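Local coordinates for RNA-binding protein (Sulfolobus solfataricus, PDB 2NRQ) that is of unknown function, belonging to an archaeal family that resembles RNA-binding proteins in structure but is thought unlikely to bind RNA, at residues 8-13 and 25-30. Residues are numbered along the deposited sequence; the frame is centred on the assembly and turned at random.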
# COMPACT_ATOMS: atom_id res chain seq x y z
N ALA A 8 3.50 7.79 5.37
CA ALA A 8 2.94 6.68 4.62
C ALA A 8 3.22 5.35 5.33
O ALA A 8 4.28 5.15 5.92
CB ALA A 8 3.51 6.66 3.21
N ILE A 9 2.26 4.43 5.26
CA ILE A 9 2.43 3.14 5.90
C ILE A 9 1.95 1.98 5.06
O ILE A 9 0.92 2.06 4.40
CB ILE A 9 1.67 3.10 7.24
CG1 ILE A 9 2.38 3.99 8.26
CG2 ILE A 9 1.59 1.67 7.75
CD1 ILE A 9 1.67 4.06 9.59
N ILE A 10 2.72 0.90 5.08
CA ILE A 10 2.34 -0.32 4.37
C ILE A 10 2.01 -1.32 5.48
O ILE A 10 2.73 -1.41 6.46
CB ILE A 10 3.49 -0.87 3.53
CG1 ILE A 10 3.79 0.10 2.38
CG2 ILE A 10 3.14 -2.26 3.01
CD1 ILE A 10 4.85 -0.39 1.45
N SER A 11 0.91 -2.05 5.33
CA SER A 11 0.51 -3.02 6.34
C SER A 11 -0.11 -4.24 5.71
O SER A 11 -1.04 -4.13 4.91
CB SER A 11 -0.48 -2.38 7.32
OG SER A 11 -0.92 -3.32 8.31
N VAL A 12 0.39 -5.41 6.07
CA VAL A 12 -0.15 -6.65 5.55
C VAL A 12 -0.17 -7.72 6.62
O VAL A 12 0.72 -7.78 7.45
CB VAL A 12 0.69 -7.22 4.38
CG1 VAL A 12 -0.20 -7.47 3.18
CG2 VAL A 12 1.84 -6.31 4.04
N PHE A 13 -1.21 -8.55 6.60
CA PHE A 13 -1.34 -9.65 7.53
C PHE A 13 -1.01 -10.87 6.69
O PHE A 13 -1.65 -11.11 5.68
CB PHE A 13 -2.78 -9.79 8.03
CG PHE A 13 -3.28 -8.60 8.79
CD1 PHE A 13 -2.63 -8.16 9.94
CD2 PHE A 13 -4.42 -7.91 8.36
CE1 PHE A 13 -3.10 -7.05 10.66
CE2 PHE A 13 -4.90 -6.79 9.06
CZ PHE A 13 -4.24 -6.36 10.22
N ASN A 25 9.84 -10.13 -0.23
CA ASN A 25 10.72 -9.80 -1.34
C ASN A 25 9.98 -9.00 -2.38
O ASN A 25 10.47 -7.97 -2.85
CB ASN A 25 11.29 -11.05 -1.98
CG ASN A 25 12.08 -11.90 -1.01
OD1 ASN A 25 12.74 -11.37 -0.11
ND2 ASN A 25 12.03 -13.22 -1.20
N THR A 26 8.78 -9.47 -2.72
CA THR A 26 7.98 -8.76 -3.71
C THR A 26 7.79 -7.31 -3.28
O THR A 26 8.09 -6.39 -4.04
CB THR A 26 6.59 -9.41 -3.91
OG1 THR A 26 6.73 -10.72 -4.45
CG2 THR A 26 5.74 -8.58 -4.87
N ILE A 27 7.32 -7.11 -2.06
CA ILE A 27 7.09 -5.75 -1.58
C ILE A 27 8.36 -4.90 -1.47
O ILE A 27 8.40 -3.76 -1.94
CB ILE A 27 6.36 -5.75 -0.23
CG1 ILE A 27 4.97 -6.38 -0.40
CG2 ILE A 27 6.25 -4.33 0.31
CD1 ILE A 27 4.09 -6.31 0.82
N GLU A 28 9.41 -5.46 -0.88
CA GLU A 28 10.65 -4.70 -0.74
C GLU A 28 11.28 -4.39 -2.10
O GLU A 28 12.00 -3.40 -2.26
CB GLU A 28 11.62 -5.45 0.18
CG GLU A 28 10.98 -5.79 1.50
CD GLU A 28 11.96 -6.21 2.57
OE1 GLU A 28 12.85 -7.04 2.30
OE2 GLU A 28 11.83 -5.70 3.70
N SER A 29 11.00 -5.23 -3.09
CA SER A 29 11.53 -4.99 -4.42
C SER A 29 10.66 -3.97 -5.16
O SER A 29 11.14 -2.94 -5.64
CB SER A 29 11.57 -6.28 -5.21
OG SER A 29 11.79 -5.97 -6.57
N PHE A 30 9.38 -4.27 -5.23
CA PHE A 30 8.43 -3.40 -5.90
C PHE A 30 8.58 -1.93 -5.48
O PHE A 30 8.38 -1.03 -6.27
CB PHE A 30 7.01 -3.87 -5.62
CG PHE A 30 5.99 -3.27 -6.54
CD1 PHE A 30 5.70 -3.86 -7.77
CD2 PHE A 30 5.32 -2.09 -6.18
CE1 PHE A 30 4.76 -3.29 -8.63
CE2 PHE A 30 4.38 -1.52 -7.03
CZ PHE A 30 4.10 -2.12 -8.26
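I27 reaches out from helix 20-30 to meet two residues of strand 7-14, V12 through its ethyl arm and I10 through its methyl branch. The methyl groups CD1 of I27 and CG2 of V12 meet tip to tip at 3.9 Å, the closest approach between the two segments and an ordinary van der Waals contact. I27 CG2 lies 4.3 Å from CD1 of I10, a looser touch. A beta-branched isoleucine suits this place because its two arms diverge at CB and can serve two strand residues at once: CG1 stands anti to the carbonyl carbon (chi1 -63°), while CG2 is anti to the backbone N. With chi2 at -174° the longer arm is extended, carrying CD1 across to the strand.

I10 and V12, two positions apart, direct their CB atoms to the helix, whereas S11 between them turns the other way, as the alternation of a beta strand requires. Isoleucine and valine fit such a strand, since branching at CB is well tolerated by the extended backbone and supplies apolar bulk close to it. CD1, at the end of I10, is the atom that reaches I27. The interface is small, 104 Å² in all, and purely apolar; the CA atoms of I10 and I27 stay 9.4 Å apart, a gap spanned by side chains alone.

The strand lies inside an antiparallel sheet, bonded through its backbone to strands 52-60 and 121-126, and the helix packs on one face of it. I121 from strand 121-126 touches all three residues, F31 and I35 add to the same apolar layer, and T26 and F30 of the helix rest against helix 103-109.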